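Local coordinates for protein acetamidase (Bacillus halodurans, PDB 2II1) that binds calcium ions and probably hydrolyses the carbon-nitrogen bond of linear amides, at residues 130-135 with 159-164; 74-79 with 166-171. One frame throughout, in Å; residues are numbered along the deposited sequence.

Contact 1: 130-135 with 159-164; sequences PMIGVI and KDIKPG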
# COMPACT_ATOMS: atom_id res chain seq x y z
N PRO A 130 -11.97 -1.00 -14.88
CA PRO A 130 -13.25 -1.03 -14.20
C PRO A 130 -13.16 -1.81 -12.91
O PRO A 130 -12.58 -2.89 -12.89
CB PRO A 130 -14.18 -1.71 -15.20
CG PRO A 130 -13.30 -2.42 -16.17
CD PRO A 130 -12.01 -1.69 -16.20
N MSE A 131 -13.74 -1.26 -11.86
CA MSE A 131 -13.78 -1.90 -10.56
C MSE A 131 -15.10 -1.58 -9.86
O MSE A 131 -15.81 -0.65 -10.25
CB MSE A 131 -12.61 -1.41 -9.72
CG MSE A 131 -12.47 0.10 -9.73
SE MSE A 131 -11.60 0.90 -8.15
CE MSE A 131 -12.85 0.35 -6.61
N ILE A 132 -15.44 -2.36 -8.83
CA ILE A 132 -16.60 -2.10 -8.00
C ILE A 132 -16.20 -1.50 -6.63
O ILE A 132 -15.46 -2.13 -5.85
CB ILE A 132 -17.36 -3.43 -7.69
CG1 ILE A 132 -17.73 -4.19 -8.94
CG2 ILE A 132 -18.63 -3.16 -6.92
CD1 ILE A 132 -18.05 -5.64 -8.65
N GLY A 133 -16.75 -0.33 -6.30
CA GLY A 133 -16.39 0.35 -5.07
C GLY A 133 -17.18 -0.07 -3.84
O GLY A 133 -16.65 -0.11 -2.73
N VAL A 134 -18.46 -0.32 -4.04
CA VAL A 134 -19.40 -0.67 -2.98
C VAL A 134 -19.95 -2.04 -3.31
O VAL A 134 -20.64 -2.22 -4.31
CB VAL A 134 -20.58 0.33 -2.85
CG1 VAL A 134 -21.70 -0.25 -2.01
CG2 VAL A 134 -20.09 1.64 -2.28
N ILE A 135 -19.57 -3.02 -2.49
CA ILE A 135 -20.14 -4.35 -2.55
C ILE A 135 -20.29 -4.86 -1.11
O ILE A 135 -19.34 -4.81 -0.35
CB ILE A 135 -19.25 -5.30 -3.40
CG1 ILE A 135 -19.99 -6.62 -3.68
CG2 ILE A 135 -17.90 -5.52 -2.73
CD1 ILE A 135 -19.34 -7.48 -4.71
N LYS A 159 -9.35 -1.57 -5.45
CA LYS A 159 -9.17 -1.64 -6.89
C LYS A 159 -8.96 -3.05 -7.42
O LYS A 159 -9.08 -3.29 -8.63
CB LYS A 159 -8.03 -0.68 -7.37
CG LYS A 159 -6.60 -1.20 -7.21
CD LYS A 159 -5.58 -0.22 -7.78
CE LYS A 159 -4.17 -0.77 -7.59
NZ LYS A 159 -3.09 0.08 -8.18
N ASP A 160 -8.67 -3.98 -6.53
CA ASP A 160 -8.54 -5.39 -6.93
C ASP A 160 -9.90 -6.07 -7.09
O ASP A 160 -9.99 -7.20 -7.59
CB ASP A 160 -7.66 -6.15 -5.93
CG ASP A 160 -6.18 -5.77 -6.06
OD1 ASP A 160 -5.67 -5.82 -7.19
OD2 ASP A 160 -5.54 -5.41 -5.06
N ILE A 161 -10.97 -5.38 -6.70
CA ILE A 161 -12.34 -5.86 -6.96
C ILE A 161 -12.73 -5.47 -8.38
O ILE A 161 -13.36 -4.44 -8.62
CB ILE A 161 -13.34 -5.35 -5.90
CG1 ILE A 161 -12.89 -5.76 -4.50
CG2 ILE A 161 -14.76 -5.93 -6.15
CD1 ILE A 161 -13.93 -5.45 -3.41
N LYS A 162 -12.32 -6.33 -9.30
CA LYS A 162 -12.28 -6.04 -10.73
C LYS A 162 -12.55 -7.33 -11.47
O LYS A 162 -12.66 -8.36 -10.86
CB LYS A 162 -10.92 -5.47 -11.15
CG LYS A 162 -9.76 -6.41 -11.05
CD LYS A 162 -8.46 -5.63 -11.07
CE LYS A 162 -7.26 -6.57 -11.03
NZ LYS A 162 -7.35 -7.70 -12.00
N PRO A 163 -12.68 -7.26 -12.80
CA PRO A 163 -13.03 -8.49 -13.49
C PRO A 163 -11.98 -9.57 -13.27
O PRO A 163 -10.76 -9.29 -13.29
CB PRO A 163 -13.11 -8.05 -14.96
CG PRO A 163 -13.35 -6.63 -14.92
CD PRO A 163 -12.54 -6.14 -13.73
N GLY A 164 -12.47 -10.80 -13.05
CA GLY A 164 -11.60 -11.98 -12.85
C GLY A 164 -11.21 -12.22 -11.38
O GLY A 164 -10.54 -13.21 -11.06
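Ile132 is hydrogen-bonded to Ile161, the centre of an inverse gamma turn in the loop that precedes strand 166-170. Ile132 N donates to Ile161 O at 2.9 Å, with an N-H...O angle of 162°. The Ile161 side chain then reaches from Ile132 to Ile135, on either side of the corner the chain turns at Gly133. Its CB lies 3.9 Å from Ile132 O. Its CG2 packs on the CB and CD1 of Ile132, and these two side chains cross at about a right angle. CG1 sits anti to the carbonyl carbon (chi1 -56°) and the chain is extended beyond it (chi2 -173°), which carries CD1 to within 4.0 Å of Ile135 CG2. Leu220 of strand 219-221 also touches this side chain. Met131, present as selenomethionine, lays its SE against Lys159 CA at 3.7 Å. The same side chain packs on His184, a calcium ligand, so the contact borders the metal site. The extended Lys159 chain leads away from the strand, and its NZ forms a salt bridge with Asp270 of the second subunit. At the other end Pro130 O rests against two carbons, Lys162 CB at 3.5 Å and Pro163 CD at 3.4 Å.

Contact 2: 74-79 with 166-171; sequences MLEIEI and TVYLPV
Met74 holds CG between its backbone N and carbonyl carbon (chi1 46°), and Tyr168 holds CG anti to its carbonyl carbon (chi1 -56°). These torsions bring the end of Met74, here selenomethionine, to the CD2 side of the tyrosine ring. Met74 CE lies 3.7 Å from Tyr168 CD2. The selenium completes a Met-aromatic contact, oblique to the ring, with SE 5.1 Å from the Tyr168 ring centroid. Glu76 runs alongside the same ring and points the same way. Its CG approaches Tyr168 CE2 at 3.7 Å and also packs on Thr166 CG2 at 3.6 Å. The Glu76 carboxylate plane is turned 64° from the ring plane, and its OE1 is hydrogen-bonded to Asn208. Phe215 meets the tyrosine ring in an edge-to-face stack. The two strands are antiparallel neighbours in a large mixed sheet, where strand 74-84 has strand 201-210 on its other side. Leu75 with Leu169 and Ile77 with Val167 are the hydrogen-bonded pairs, each with two backbone bonds. The shortest runs from Val167 N to Ile77 O at 2.7 Å; the longest, from Leu169 N to Leu75 O, is 3.2 Å. An alanine in place of Tyr168 is likely to open a gap between Met74 and Glu76 and leave Phe215 without its stacking partner. On the opposite face of the sheet the side chains are aliphatic. Ile77 CD1 meets Leu169 CD1 obliquely at 4.1 Å. Both residues pack on Leu178 of strand 176-184. Leu75 crosses Val171 at about a right angle, with its CG near Val171 CG2, and both touch Ala176 of the same strand.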
# COMPACT_ATOMS: atom_id res chain seq x y z
N MSE A 74 -20.59 -18.00 3.81
CA MSE A 74 -20.04 -16.88 3.08
C MSE A 74 -20.49 -16.93 1.64
O MSE A 74 -20.92 -18.00 1.15
CB MSE A 74 -18.51 -16.80 3.21
CG MSE A 74 -17.72 -18.06 3.03
SE MSE A 74 -15.79 -17.64 2.77
CE MSE A 74 -15.32 -19.17 1.60
N LEU A 75 -20.47 -15.78 0.98
CA LEU A 75 -20.71 -15.77 -0.46
C LEU A 75 -19.38 -15.80 -1.14
O LEU A 75 -18.43 -15.11 -0.71
CB LEU A 75 -21.47 -14.54 -0.91
CG LEU A 75 -22.94 -14.43 -0.50
CD1 LEU A 75 -23.49 -13.17 -1.08
CD2 LEU A 75 -23.77 -15.65 -0.93
N GLU A 76 -19.30 -16.60 -2.20
CA GLU A 76 -18.18 -16.61 -3.11
C GLU A 76 -18.64 -15.97 -4.43
O GLU A 76 -19.48 -16.51 -5.12
CB GLU A 76 -17.69 -18.04 -3.34
CG GLU A 76 -16.58 -18.14 -4.37
CD GLU A 76 -16.21 -19.56 -4.67
OE1 GLU A 76 -16.93 -20.21 -5.43
OE2 GLU A 76 -15.19 -20.02 -4.14
N ILE A 77 -18.11 -14.80 -4.74
CA ILE A 77 -18.64 -14.00 -5.83
C ILE A 77 -17.57 -13.75 -6.89
O ILE A 77 -16.58 -13.05 -6.66
CB ILE A 77 -19.19 -12.65 -5.36
CG1 ILE A 77 -20.21 -12.86 -4.23
CG2 ILE A 77 -19.77 -11.89 -6.59
CD1 ILE A 77 -20.28 -11.74 -3.19
N GLU A 78 -17.81 -14.32 -8.06
CA GLU A 78 -16.89 -14.26 -9.17
C GLU A 78 -17.28 -13.12 -10.11
O GLU A 78 -18.34 -13.15 -10.72
CB GLU A 78 -16.94 -15.60 -9.88
CG GLU A 78 -16.56 -16.77 -8.89
CD GLU A 78 -17.39 -18.04 -9.06
OE1 GLU A 78 -17.00 -18.92 -9.87
OE2 GLU A 78 -18.42 -18.16 -8.35
N ILE A 79 -16.44 -12.10 -10.20
CA ILE A 79 -16.71 -10.94 -11.09
C ILE A 79 -16.33 -11.40 -12.50
O ILE A 79 -15.14 -11.57 -12.82
CB ILE A 79 -15.94 -9.63 -10.68
CG1 ILE A 79 -16.14 -9.31 -9.19
CG2 ILE A 79 -16.39 -8.43 -11.49
CD1 ILE A 79 -17.60 -9.05 -8.77
N THR A 166 -12.38 -13.03 -7.48
CA THR A 166 -13.41 -13.60 -6.62
C THR A 166 -13.43 -12.86 -5.28
O THR A 166 -12.39 -12.72 -4.67
CB THR A 166 -13.11 -15.08 -6.35
OG1 THR A 166 -13.07 -15.77 -7.60
CG2 THR A 166 -14.13 -15.70 -5.50
N VAL A 167 -14.62 -12.41 -4.86
CA VAL A 167 -14.82 -11.66 -3.63
C VAL A 167 -15.50 -12.59 -2.64
O VAL A 167 -16.40 -13.33 -3.02
CB VAL A 167 -15.77 -10.46 -3.86
CG1 VAL A 167 -15.87 -9.61 -2.58
CG2 VAL A 167 -15.31 -9.63 -5.00
N TYR A 168 -15.09 -12.54 -1.39
CA TYR A 168 -15.78 -13.30 -0.33
C TYR A 168 -16.37 -12.38 0.74
O TYR A 168 -15.64 -11.64 1.35
CB TYR A 168 -14.81 -14.29 0.32
CG TYR A 168 -14.12 -15.25 -0.64
CD1 TYR A 168 -12.93 -14.91 -1.25
CD2 TYR A 168 -14.66 -16.51 -0.90
CE1 TYR A 168 -12.29 -15.78 -2.13
CE2 TYR A 168 -14.02 -17.39 -1.78
CZ TYR A 168 -12.83 -17.01 -2.39
OH TYR A 168 -12.19 -17.86 -3.24
N LEU A 169 -17.70 -12.45 0.94
CA LEU A 169 -18.43 -11.66 1.97
C LEU A 169 -19.18 -12.56 2.96
O LEU A 169 -19.52 -13.68 2.60
CB LEU A 169 -19.45 -10.73 1.31
CG LEU A 169 -18.90 -9.61 0.44
CD1 LEU A 169 -20.05 -8.89 -0.24
CD2 LEU A 169 -18.01 -8.67 1.30
N PRO A 170 -19.44 -12.08 4.19
CA PRO A 170 -20.15 -12.90 5.17
C PRO A 170 -21.64 -12.97 4.84
O PRO A 170 -22.21 -12.04 4.26
CB PRO A 170 -19.92 -12.15 6.48
CG PRO A 170 -19.82 -10.73 6.04
CD PRO A 170 -19.12 -10.75 4.75
N VAL A 171 -22.25 -14.09 5.20
CA VAL A 171 -23.71 -14.18 5.29
C VAL A 171 -24.03 -14.09 6.76
O VAL A 171 -23.73 -15.02 7.53
CB VAL A 171 -24.22 -15.52 4.72
CG1 VAL A 171 -25.75 -15.71 4.97
CG2 VAL A 171 -23.92 -15.60 3.27

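In the fold
From the N terminus, strand 74-84 comes first and pairs with 166-171 much later in the chain, so contact 2 closes the longer loop. Contact 1 is nested inside it: 130-135 and 159-164 both fall within that loop. The short excursion closed by contact 1 holds strand 153-155 and the calcium ligands Asn155 and Asp157. Contact 2 joins neighbouring strands of the nine-stranded mixed sheet. Contact 1 ties strand 131-136, of the second mixed sheet, to the loop that feeds strand 166-170. The two contacts meet at Ile79: its O is probably hydrogen-bonded to Gly164 N, and its side chain packs on Ile132. Ile161 also touches Val167.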